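Local structure of putative cell adhesion protein (Parabacteroides distasonis, 3LIU) at residues A[18-23]-A[74-79]; A[46-51]-A[86-91]; A[125-130]-A[169-174]. The protein probably serves as a fimbrial (pilus) subunit of the FimA/Mfa1 family, with a presumed role in cell adhesion. One frame throughout, in Å; residues are numbered along the deposited sequence.

Overall arrangement
All three contacts lie in the N-terminal part of the chain and form one continuous patch of strand pairing and side-chain packing; no ligand is involved. The centres of contacts 1 and 2 are about 10 Å apart, and the two pack face to face, with L21 CD1 3.7 Å from V88 CG2. Contact 3 lies about 10 Å from contact 2, centre to centre, and continues its strand order: 82-90 neighbours 127-136, where A90 N approaches M127 O to 2.7 Å, probably as a hydrogen bond. Contacts 1 and 3 are about 17 Å apart between centres, yet still meet through A22 O and V169 N, 2.8 Å apart and probably hydrogen-bonded.

Contact 1. Residues A[18-23]-A[74-79]; sequences QLALAI and VGPQEV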
ATOM      1  N   GLN A  18       9.742  29.640 -15.312  1.00 18.55           N
ATOM      2  CA  GLN A  18       8.488  28.917 -15.295  0.50 18.25           C
ATOM      3  C   GLN A  18       8.814  27.436 -15.436  1.00 17.09           C
ATOM      4  O   GLN A  18       9.847  27.071 -16.017  1.00 15.93           O
ATOM      5  CB  GLN A  18       7.567  29.388 -16.422  0.50 20.12           C
ATOM      6  CG  GLN A  18       7.203  30.890 -16.370  0.50 23.96           C
ATOM      7  CD  GLN A  18       6.000  31.193 -15.487  0.50 26.94           C
ATOM      8  OE1 GLN A  18       5.044  30.415 -15.422  0.50 21.34           O
ATOM      9  NE2 GLN A  18       6.034  32.348 -14.822  0.50 31.46           N
ATOM     10  N   LEU A  19       7.945  26.601 -14.883  1.00 14.47           N
ATOM     11  CA  LEU A  19       8.086  25.156 -14.905  1.00 14.14           C
ATOM     12  C   LEU A  19       6.741  24.574 -15.277  1.00 14.32           C
ATOM     13  O   LEU A  19       5.721  24.944 -14.679  1.00 14.81           O
ATOM     14  CB  LEU A  19       8.506  24.626 -13.532  1.00 15.36           C
ATOM     15  CG  LEU A  19       8.692  23.110 -13.462  1.00 17.55           C
ATOM     16  CD1 LEU A  19       9.800  22.651 -14.459  1.00 10.05           C
ATOM     17  CD2 LEU A  19       9.021  22.681 -12.053  1.00 16.91           C
ATOM     18  N   ALA A  20       6.737  23.696 -16.278  1.00 11.12           N
ATOM     19  CA  ALA A  20       5.598  22.831 -16.575  1.00 12.93           C
ATOM     20  C   ALA A  20       6.103  21.398 -16.573  1.00 12.28           C
ATOM     21  O   ALA A  20       7.252  21.115 -16.945  1.00 15.41           O
ATOM     22  CB  ALA A  20       4.949  23.182 -17.900  1.00 12.23           C
ATOM     23  N   LEU A  21       5.245  20.490 -16.157  1.00 12.35           N
ATOM     24  CA  LEU A  21       5.690  19.124 -15.851  1.00 17.50           C
ATOM     25  C   LEU A  21       4.651  18.135 -16.368  1.00 18.26           C
ATOM     26  O   LEU A  21       3.481  18.377 -16.214  1.00 22.25           O
ATOM     27  CB  LEU A  21       5.952  18.994 -14.335  1.00 16.55           C
ATOM     28  CG  LEU A  21       6.588  17.707 -13.812  1.00 22.73           C
ATOM     29  CD1 LEU A  21       7.474  17.984 -12.599  1.00 18.35           C
ATOM     30  CD2 LEU A  21       5.539  16.632 -13.506  1.00 22.27           C
ATOM     31  N   ALA A  22       5.083  17.060 -17.038  1.00 19.21           N
ATOM     32  CA  ALA A  22       4.177  16.026 -17.529  1.00 16.44           C
ATOM     33  C   ALA A  22       4.458  14.681 -16.848  1.00 17.06           C
ATOM     34  O   ALA A  22       5.642  14.286 -16.698  1.00 18.89           O
ATOM     35  CB  ALA A  22       4.279  15.922 -19.024  1.00 14.84           C
ATOM     36  N   ILE A  23       3.397  14.000 -16.382  1.00 14.44           N
ATOM     37  CA  ILE A  23       3.553  12.645 -15.765  1.00 17.91           C
ATOM     38  C   ILE A  23       2.970  11.531 -16.633  1.00 20.35           C
ATOM     39  O   ILE A  23       2.017  11.748 -17.422  1.00 20.68           O
ATOM     40  CB  ILE A  23       2.952  12.579 -14.330  1.00 19.11           C
ATOM     41  CG1 ILE A  23       1.419  12.708 -14.361  1.00 23.66           C
ATOM     42  CG2 ILE A  23       3.564  13.718 -13.455  1.00 21.38           C
ATOM     43  CD1 ILE A  23       0.638  11.406 -14.605  1.00 24.58           C
ATOM     44  N   VAL A  74       0.870  19.453 -15.319  1.00 20.56           N
ATOM     45  CA  VAL A  74       0.621  20.549 -14.380  0.50 22.36           C
ATOM     46  C   VAL A  74       1.115  21.810 -15.066  1.00 23.02           C
ATOM     47  O   VAL A  74       2.268  21.882 -15.473  1.00 24.71           O
ATOM     48  CB  VAL A  74       1.319  20.331 -13.010  0.50 24.34           C
ATOM     49  CG1 VAL A  74       2.816  20.173 -13.174  0.50 23.89           C
ATOM     50  CG2 VAL A  74       1.008  21.472 -12.060  0.50 26.11           C
ATOM     51  N   GLY A  75       0.230  22.800 -15.198  1.00 25.42           N
ATOM     52  CA  GLY A  75       0.438  23.988 -16.032  1.00 24.81           C
ATOM     53  C   GLY A  75       1.565  24.834 -15.520  1.00 25.82           C
ATOM     54  O   GLY A  75       2.011  24.632 -14.389  1.00 24.06           O
ATOM     55  N   PRO A  76       2.037  25.781 -16.345  1.00 24.92           N
ATOM     56  CA  PRO A  76       3.223  26.522 -15.968  1.00 23.02           C
ATOM     57  C   PRO A  76       3.088  27.126 -14.601  1.00 19.51           C
ATOM     58  O   PRO A  76       2.033  27.626 -14.262  1.00 18.24           O
ATOM     59  CB  PRO A  76       3.308  27.607 -17.035  1.00 22.12           C
ATOM     60  CG  PRO A  76       2.813  26.938 -18.230  1.00 27.32           C
ATOM     61  CD  PRO A  76       1.618  26.134 -17.712  1.00 27.52           C
ATOM     62  N   GLN A  77       4.159  27.070 -13.825  1.00 17.51           N
ATOM     63  CA  GLN A  77       4.185  27.663 -12.508  1.00 17.88           C
ATOM     64  C   GLN A  77       5.462  28.449 -12.393  1.00 16.78           C
ATOM     65  O   GLN A  77       6.493  28.003 -12.867  1.00 15.46           O
ATOM     66  CB  GLN A  77       4.180  26.566 -11.463  1.00 17.64           C
ATOM     67  CG  GLN A  77       4.464  27.026 -10.048  1.00 27.50           C
ATOM     68  CD  GLN A  77       3.298  27.747  -9.436  1.00 34.18           C
ATOM     69  OE1 GLN A  77       2.145  27.576  -9.858  1.00 32.12           O
ATOM     70  NE2 GLN A  77       3.589  28.565  -8.428  1.00 31.07           N
ATOM     71  N   GLU A  78       5.411  29.613 -11.758  1.00 16.43           N
ATOM     72  CA  GLU A  78       6.638  30.364 -11.523  1.00 17.88           C
ATOM     73  C   GLU A  78       7.508  29.688 -10.455  1.00 14.51           C
ATOM     74  O   GLU A  78       7.004  29.246  -9.437  1.00 14.63           O
ATOM     75  CB  GLU A  78       6.350  31.812 -11.119  1.00 22.32           C
ATOM     76  CG  GLU A  78       7.536  32.731 -11.377  1.00 30.33           C
ATOM     77  CD  GLU A  78       7.442  33.998 -10.563  1.00 48.29           C
ATOM     78  OE1 GLU A  78       6.543  34.813 -10.853  1.00 46.90           O
ATOM     79  OE2 GLU A  78       8.252  34.169  -9.620  1.00 58.79           O
ATOM     80  N   VAL A  79       8.808  29.646 -10.714  1.00 13.34           N
ATOM     81  CA  VAL A  79       9.805  29.037  -9.833  1.00 15.84           C
ATOM     82  C   VAL A  79      11.068  29.906  -9.983  1.00 18.17           C
ATOM     83  O   VAL A  79      11.004  30.968 -10.604  1.00 19.31           O
ATOM     84  CB  VAL A  79      10.064  27.531 -10.210  1.00 16.15           C
ATOM     85  CG1 VAL A  79       8.796  26.689 -10.036  1.00 15.56           C
ATOM     86  CG2 VAL A  79      10.568  27.372 -11.623  1.00 16.15           C
TER
HETATM   87  O   HOH W   1       4.204  23.121 -13.307  1.00 11.54           O
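L19 and Q77 form an antiparallel hydrogen-bonded pair, as do L21 and V74, but the register slips by one residue between them, a beta bulge in which A20 faces G75 and P76. L19 N to Q77 O (2.9 Å) and Q77 N to L19 O (2.8 Å) close the first pair. In the second, V74 N reaches L21 O at 3.0 Å in a nearly straight bond, whereas the return bond from L21 N to V74 O is weak. At the bulge, L19 O receives the CA-H of P76, and water 1 sits between L19 O, 2.7 Å away, and G75 O. With CG1 of V79 anti to its carbonyl carbon (chi1 -63°), CG2 is turned onto L19 CB at 3.9 Å. In one of its two conformers V74 sets CG1 against L21 CB; the A20 methyl lies loosely against the P76 ring. The Q18 amide, in one of two conformers, crosses E78 obliquely, NE2 beside its CB and CG. L19, L21 and V74 thus turn to the core against strands 45-52 and 82-90, whereas Q18 and E78, on the other face, reach toward solvent; Q77, on the leucine face, sends its amide to K62.

Contact 2. Residues A[46-51]-A[86-91]; sequences LTVGVF and VVVVAN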
ATOM      1  N   LEU A  46      -1.842  17.006  -8.756  1.00 10.50           N
ATOM      2  CA  LEU A  46      -0.392  16.881  -8.602  1.00 13.16           C
ATOM      3  C   LEU A  46       0.156  17.967  -7.686  1.00 13.29           C
ATOM      4  O   LEU A  46      -0.120  19.174  -7.867  1.00 12.29           O
ATOM      5  CB  LEU A  46       0.318  16.960  -9.949  1.00 11.72           C
ATOM      6  CG  LEU A  46      -0.010  15.763 -10.841  1.00 12.58           C
ATOM      7  CD1 LEU A  46       0.566  16.021 -12.228  1.00 24.13           C
ATOM      8  CD2 LEU A  46       0.563  14.486 -10.278  1.00  7.34           C
ATOM      9  N   THR A  47       0.925  17.528  -6.694  1.00 13.96           N
ATOM     10  CA  THR A  47       1.695  18.435  -5.844  1.00 13.52           C
ATOM     11  C   THR A  47       3.140  18.298  -6.226  1.00 12.21           C
ATOM     12  O   THR A  47       3.676  17.198  -6.224  1.00 17.61           O
ATOM     13  CB  THR A  47       1.529  18.097  -4.351  1.00 12.49           C
ATOM     14  OG1 THR A  47       0.144  18.166  -4.007  1.00 11.56           O
ATOM     15  CG2 THR A  47       2.302  19.076  -3.479  1.00 11.84           C
ATOM     16  N   VAL A  48       3.766  19.415  -6.556  1.00 14.03           N
ATOM     17  CA  VAL A  48       5.146  19.464  -7.028  1.00 15.12           C
ATOM     18  C   VAL A  48       5.975  20.265  -6.020  1.00 10.54           C
ATOM     19  O   VAL A  48       5.612  21.383  -5.616  1.00 10.24           O
ATOM     20  CB  VAL A  48       5.217  20.109  -8.419  1.00 13.90           C
ATOM     21  CG1 VAL A  48       6.663  20.189  -8.924  1.00 11.51           C
ATOM     22  CG2 VAL A  48       4.304  19.347  -9.430  1.00 13.50           C
ATOM     23  N   GLY A  49       7.064  19.670  -5.572  1.00  9.69           N
ATOM     24  CA  GLY A  49       7.995  20.368  -4.693  1.00 11.81           C
ATOM     25  C   GLY A  49       9.260  20.615  -5.473  1.00 11.39           C
ATOM     26  O   GLY A  49       9.875  19.647  -5.990  1.00 10.63           O
ATOM     27  N   VAL A  50       9.650  21.884  -5.570  1.00  9.72           N
ATOM     28  CA  VAL A  50      10.910  22.258  -6.256  1.00 11.39           C
ATOM     29  C   VAL A  50      11.867  22.870  -5.219  1.00 11.74           C
ATOM     30  O   VAL A  50      11.548  23.903  -4.633  1.00 11.38           O
ATOM     31  CB  VAL A  50      10.619  23.329  -7.341  1.00 11.48           C
ATOM     32  CG1 VAL A  50      11.874  23.614  -8.190  1.00  9.74           C
ATOM     33  CG2 VAL A  50       9.478  22.884  -8.235  1.00  7.79           C
ATOM     34  N   PHE A  51      13.025  22.258  -5.004  1.00 11.05           N
ATOM     35  CA  PHE A  51      13.945  22.681  -3.937  1.00 13.56           C
ATOM     36  C   PHE A  51      15.321  23.014  -4.526  1.00 14.80           C
ATOM     37  O   PHE A  51      16.072  22.142  -4.999  1.00 14.88           O
ATOM     38  CB  PHE A  51      14.027  21.597  -2.836  1.00 14.84           C
ATOM     39  CG  PHE A  51      12.712  21.334  -2.138  1.00 16.29           C
ATOM     40  CD1 PHE A  51      12.333  22.051  -1.016  1.00 18.29           C
ATOM     41  CD2 PHE A  51      11.842  20.380  -2.622  1.00 13.66           C
ATOM     42  CE1 PHE A  51      11.109  21.791  -0.377  1.00 18.06           C
ATOM     43  CE2 PHE A  51      10.646  20.130  -2.019  1.00 15.97           C
ATOM     44  CZ  PHE A  51      10.269  20.831  -0.887  1.00 20.05           C
ATOM     45  N   VAL A  86      13.353  17.988  -7.567  1.00 13.88           N
ATOM     46  CA  VAL A  86      11.920  18.055  -7.850  1.00 10.88           C
ATOM     47  C   VAL A  86      11.310  16.702  -7.564  1.00 12.90           C
ATOM     48  O   VAL A  86      11.846  15.694  -7.985  1.00 13.05           O
ATOM     49  CB  VAL A  86      11.694  18.389  -9.321  1.00 11.78           C
ATOM     50  CG1 VAL A  86      10.231  18.434  -9.668  1.00 10.68           C
ATOM     51  CG2 VAL A  86      12.389  19.708  -9.675  1.00  9.03           C
ATOM     52  N   VAL A  87      10.188  16.708  -6.852  1.00 14.24           N
ATOM     53  CA  VAL A  87       9.420  15.504  -6.582  0.50 12.42           C
ATOM     54  C   VAL A  87       7.927  15.800  -6.808  1.00 14.41           C
ATOM     55  O   VAL A  87       7.436  16.896  -6.533  1.00 13.91           O
ATOM     56  CB  VAL A  87       9.721  14.929  -5.159  0.50 11.65           C
ATOM     57  CG1 VAL A  87       9.626  16.018  -4.071  0.50  6.02           C
ATOM     58  CG2 VAL A  87       8.802  13.735  -4.831  0.50 11.22           C
ATOM     59  N   VAL A  88       7.214  14.819  -7.333  1.00 15.81           N
ATOM     60  CA  VAL A  88       5.832  14.974  -7.669  1.00 14.43           C
ATOM     61  C   VAL A  88       5.046  13.967  -6.865  1.00 14.87           C
ATOM     62  O   VAL A  88       5.398  12.780  -6.828  1.00 12.25           O
ATOM     63  CB  VAL A  88       5.627  14.696  -9.166  1.00 17.75           C
ATOM     64  CG1 VAL A  88       4.147  14.854  -9.577  1.00 19.10           C
ATOM     65  CG2 VAL A  88       6.532  15.609  -9.970  1.00 18.76           C
ATOM     66  N   VAL A  89       3.964  14.443  -6.249  1.00 12.53           N
ATOM     67  CA  VAL A  89       3.036  13.611  -5.528  1.00  9.07           C
ATOM     68  C   VAL A  89       1.650  13.722  -6.158  1.00 11.44           C
ATOM     69  O   VAL A  89       1.084  14.802  -6.281  1.00 13.00           O
ATOM     70  CB  VAL A  89       2.948  14.013  -4.015  1.00 11.71           C
ATOM     71  CG1 VAL A  89       1.835  13.160  -3.292  1.00  9.19           C
ATOM     72  CG2 VAL A  89       4.312  13.823  -3.317  1.00  7.70           C
ATOM     73  N   ALA A  90       1.070  12.597  -6.524  1.00 11.16           N
ATOM     74  CA  ALA A  90      -0.320  12.561  -7.008  1.00 11.87           C
ATOM     75  C   ALA A  90      -1.292  12.290  -5.884  1.00 11.43           C
ATOM     76  O   ALA A  90      -1.045  11.435  -5.018  1.00  8.64           O
ATOM     77  CB  ALA A  90      -0.501  11.477  -8.114  1.00  8.74           C
ATOM     78  N   ASN A  91      -2.420  12.999  -5.937  1.00 13.44           N
ATOM     79  CA  ASN A  91      -3.611  12.693  -5.140  1.00 11.67           C
ATOM     80  C   ASN A  91      -3.411  12.896  -3.622  1.00 13.50           C
ATOM     81  O   ASN A  91      -3.978  12.186  -2.815  1.00 14.21           O
ATOM     82  CB  ASN A  91      -4.104  11.276  -5.450  1.00 12.93           C
ATOM     83  CG  ASN A  91      -4.485  11.095  -6.925  1.00 13.41           C
ATOM     84  OD1 ASN A  91      -4.999  12.010  -7.539  1.00 17.50           O
ATOM     85  ND2 ASN A  91      -4.172   9.926  -7.502  1.00  9.87           N
TER
HETATM   86  O   HOH W   2      -1.367  15.955  -5.153  1.00  9.87           O
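L46 lays its CD2 methyl across V88 and A90, 3.7 Å from V88 CG1 and 3.9 Å from A90 CB. Its CG is anti to the carbonyl carbon (chi1 -67°), which lets the branched end lean over the opposing strand. Farther along the same face, V48 CG1 meets V86 CG1 at 4.0 Å, and V50 CG1 approaches CG2 of the same V86 more loosely. These aliphatic groups form a continuous buried surface, covered by L19, L21 and I23 of strand 16-24. The other face carries T47, G49, V87 and V89, with V89 and F51 packing on helix 106-110. G49 has no side chain, and the F51 ring lies over that position: a CB there would clash with F51 CE2. Between the two faces the backbones are joined by four hydrogen bonds in regular antiparallel register. T47 N to V89 O and V89 N to T47 O are both 2.8 Å, almost straight and in the carbonyl plane, and G49 exchanges a similar, slightly longer pair with V87. The polar edge lies at T47. Water 2 stands 2.9 Å from T47 OG1 and donates to V89 O, also at 2.9 Å, so that V89 O takes up both the T47 amide and the water; OG1 is further bonded to T61 of strand 57-66. Such strands rich in beta-branched valine, one face turned to a facing strand and the other to a short helix, fit a beta-sandwich core like that of the transthyretin-like domain of FimA-type fimbrillins.

Contact 3. Residues A[125-130]-A[169-174]; sequences LTMSSK and VPLVRD
D174 N donates to T126 O at 2.8 Å, and S128 and V172 exchange two backbone bonds, S128 N to V172 O at 3.0 Å and V172 N to S128 O at 2.8 Å. In both bonds of the latter pair the donor stands above the carbonyl plane, about 37° out of it in the first, so neither bond lies on a carbonyl lone pair. The D174 carboxylate is buried: OD1 forms a salt bridge with R356, and OD2 lies 3.6 Å from T126 CG2. Replacing D174 with an alanine would probably leave R356 without this anionic mate and open a gap beside the T126 methyl. R173 is held by a salt bridge to D40 and by hydrogen bonds to N357 and the W392 carbonyl. Its aliphatic stem runs alongside M127, a selenomethionine here, pointing the same way, with the two CG atoms 3.9 Å apart. L125 CD1 comes to the edge of the R173 guanidinium. Beyond M127, whose CB touches L171 CB, the L171 CD2 methyl lies 3.8 Å from S129 CB. V169 CG1 meets the same S129 CB at 3.7 Å. Water 3 links K130 N to P170 O across the two segments. The contact joins the starts of strands 127-136 and 172-185 as an antiparallel pair, beside R356, N357 and W392 from the C-terminal part of the chain, consistent with the junction between the two beta-rich domains of a FimA-type pilin.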
ATOM      1  N   LEU A 125      -5.498   7.256  -5.340  1.00 13.12           N
ATOM      2  CA  LEU A 125      -4.488   6.685  -4.457  1.00 12.19           C
ATOM      3  C   LEU A 125      -3.244   7.562  -4.493  1.00 12.29           C
ATOM      4  O   LEU A 125      -2.861   8.076  -5.544  1.00 11.80           O
ATOM      5  CB  LEU A 125      -4.137   5.267  -4.907  1.00 13.32           C
ATOM      6  CG  LEU A 125      -5.314   4.295  -4.884  1.00  8.38           C
ATOM      7  CD1 LEU A 125      -4.891   2.952  -5.362  1.00  6.35           C
ATOM      8  CD2 LEU A 125      -5.863   4.197  -3.439  1.00  6.65           C
ATOM      9  N   THR A 126      -2.612   7.756  -3.348  1.00 12.54           N
ATOM     10  CA  THR A 126      -1.435   8.593  -3.323  1.00 11.95           C
ATOM     11  C   THR A 126      -0.312   7.904  -4.105  1.00 12.80           C
ATOM     12  O   THR A 126      -0.040   6.726  -3.895  1.00 10.22           O
ATOM     13  CB  THR A 126      -0.928   8.871  -1.900  1.00 12.96           C
ATOM     14  OG1 THR A 126      -2.029   9.218  -1.037  1.00  9.55           O
ATOM     15  CG2 THR A 126       0.104  10.035  -1.949  1.00  8.30           C
HETATM   16  N   MSE A 127       0.347   8.636  -4.991  1.00 13.22           N
HETATM   17  CA  MSE A 127       1.500   8.108  -5.756  1.00 12.13           C
HETATM   18  C   MSE A 127       2.618   9.150  -5.742  1.00 12.71           C
HETATM   19  O   MSE A 127       2.340  10.342  -5.620  1.00 14.62           O
HETATM   20  CB  MSE A 127       1.112   7.889  -7.237  1.00 11.61           C
HETATM   21  CG  MSE A 127      -0.082   7.040  -7.466  1.00 13.93           C
HETATM   22 SE   MSE A 127      -0.927   7.525  -9.134  0.75 16.18          SE
HETATM   23  CE  MSE A 127      -2.522   6.384  -8.955  1.00 19.02           C
ATOM     24  N   SER A 128       3.856   8.722  -5.927  1.00 11.52           N
ATOM     25  CA  SER A 128       4.971   9.655  -6.025  1.00 12.50           C
ATOM     26  C   SER A 128       5.988   9.260  -7.062  1.00 11.13           C
ATOM     27  O   SER A 128       6.127   8.107  -7.378  1.00 11.75           O
ATOM     28  CB  SER A 128       5.718   9.765  -4.705  1.00 14.54           C
ATOM     29  OG  SER A 128       6.006   8.484  -4.181  1.00  9.28           O
ATOM     30  N   SER A 129       6.706  10.262  -7.549  1.00 12.49           N
ATOM     31  CA  SER A 129       7.889  10.093  -8.376  1.00 13.70           C
ATOM     32  C   SER A 129       9.111   9.940  -7.505  1.00 11.40           C
ATOM     33  O   SER A 129       9.043  10.105  -6.300  1.00  9.25           O
ATOM     34  CB  SER A 129       8.065  11.329  -9.252  1.00 10.77           C
ATOM     35  OG  SER A 129       8.583  12.442  -8.517  1.00 11.49           O
ATOM     36  N   LYS A 130      10.233   9.637  -8.129  1.00 12.67           N
ATOM     37  CA  LYS A 130      11.528   9.719  -7.446  1.00 13.33           C
ATOM     38  C   LYS A 130      11.923  11.160  -7.363  1.00 12.48           C
ATOM     39  O   LYS A 130      11.254  12.020  -7.954  1.00 11.80           O
ATOM     40  CB  LYS A 130      12.579   8.952  -8.218  1.00 15.98           C
ATOM     41  CG  LYS A 130      13.073   9.616  -9.526  1.00 18.32           C
ATOM     42  CD  LYS A 130      14.242   8.805 -10.117  1.00 24.57           C
ATOM     43  CE  LYS A 130      14.518   9.088 -11.599  1.00 28.68           C
ATOM     44  NZ  LYS A 130      15.895   8.575 -11.898  1.00 36.15           N
ATOM     45  N   VAL A 169       7.093  11.844 -16.492  1.00 13.67           N
ATOM     46  CA  VAL A 169       7.587  11.386 -15.183  1.00 16.15           C
ATOM     47  C   VAL A 169       6.728  10.242 -14.667  1.00 14.46           C
ATOM     48  O   VAL A 169       5.514  10.395 -14.543  1.00 13.55           O
ATOM     49  CB  VAL A 169       7.613  12.493 -14.141  1.00 15.17           C
ATOM     50  CG1 VAL A 169       8.328  11.996 -12.840  1.00  9.90           C
ATOM     51  CG2 VAL A 169       8.291  13.716 -14.748  1.00 13.04           C
ATOM     52  N   PRO A 170       7.347   9.067 -14.419  1.00 15.80           N
ATOM     53  CA  PRO A 170       6.571   7.948 -13.851  1.00 15.15           C
ATOM     54  C   PRO A 170       6.245   8.183 -12.391  1.00 13.57           C
ATOM     55  O   PRO A 170       7.014   8.838 -11.673  1.00 14.03           O
ATOM     56  CB  PRO A 170       7.495   6.715 -14.009  1.00 16.11           C
ATOM     57  CG  PRO A 170       8.808   7.206 -14.367  1.00 16.91           C
ATOM     58  CD  PRO A 170       8.764   8.721 -14.605  1.00 16.03           C
ATOM     59  N   LEU A 171       5.075   7.714 -11.986  1.00 14.13           N
ATOM     60  CA  LEU A 171       4.633   7.769 -10.593  1.00 14.57           C
ATOM     61  C   LEU A 171       4.463   6.351 -10.108  1.00 17.60           C
ATOM     62  O   LEU A 171       4.068   5.496 -10.883  1.00 15.16           O
ATOM     63  CB  LEU A 171       3.331   8.552 -10.449  1.00 16.18           C
ATOM     64  CG  LEU A 171       3.290   9.996 -10.953  1.00 18.36           C
ATOM     65  CD1 LEU A 171       1.878  10.591 -10.705  1.00 13.92           C
ATOM     66  CD2 LEU A 171       4.425  10.855 -10.377  1.00 13.38           C
ATOM     67  N   VAL A 172       4.791   6.102  -8.838  1.00 14.58           N
ATOM     68  CA  VAL A 172       4.602   4.813  -8.218  1.00 12.38           C
ATOM     69  C   VAL A 172       3.674   4.929  -7.031  1.00 13.26           C
ATOM     70  O   VAL A 172       3.869   5.780  -6.177  1.00 13.55           O
ATOM     71  CB  VAL A 172       5.934   4.187  -7.775  1.00 14.43           C
ATOM     72  CG1 VAL A 172       5.675   2.797  -7.119  1.00 12.37           C
ATOM     73  CG2 VAL A 172       6.859   4.071  -8.959  1.00  6.54           C
ATOM     74  N   ARG A 173       2.672   4.060  -6.974  1.00 13.54           N
ATOM     75  CA  ARG A 173       1.692   4.109  -5.884  1.00 15.27           C
ATOM     76  C   ARG A 173       2.370   3.955  -4.530  1.00 11.97           C
ATOM     77  O   ARG A 173       3.380   3.290  -4.412  1.00 11.16           O
ATOM     78  CB  ARG A 173       0.630   3.030  -6.030  1.00 13.84           C
ATOM     79  CG  ARG A 173      -0.277   3.168  -7.239  1.00 14.38           C
ATOM     80  CD  ARG A 173      -1.302   2.023  -7.259  1.00 16.35           C
ATOM     81  NE  ARG A 173      -2.111   1.968  -8.486  1.00 15.62           N
ATOM     82  CZ  ARG A 173      -1.710   1.473  -9.667  1.00 18.89           C
ATOM     83  NH1 ARG A 173      -0.500   1.012  -9.830  1.00  9.81           N
ATOM     84  NH2 ARG A 173      -2.536   1.450 -10.713  1.00 16.58           N
ATOM     85  N   ASP A 174       1.776   4.572  -3.515  1.00 11.85           N
ATOM     86  CA  ASP A 174       2.266   4.506  -2.161  1.00 12.53           C
ATOM     87  C   ASP A 174       1.544   3.373  -1.375  1.00 13.79           C
ATOM     88  O   ASP A 174       1.854   3.147  -0.219  1.00 14.84           O
ATOM     89  CB  ASP A 174       2.061   5.865  -1.459  1.00 15.31           C
ATOM     90  CG  ASP A 174       3.106   6.939  -1.856  1.00 17.81           C
ATOM     91  OD1 ASP A 174       3.962   6.727  -2.740  1.00 13.10           O
ATOM     92  OD2 ASP A 174       3.073   8.036  -1.237  1.00 12.49           O
TER
HETATM   93  O   HOH W   3       9.954   8.993 -11.027  1.00 10.76           O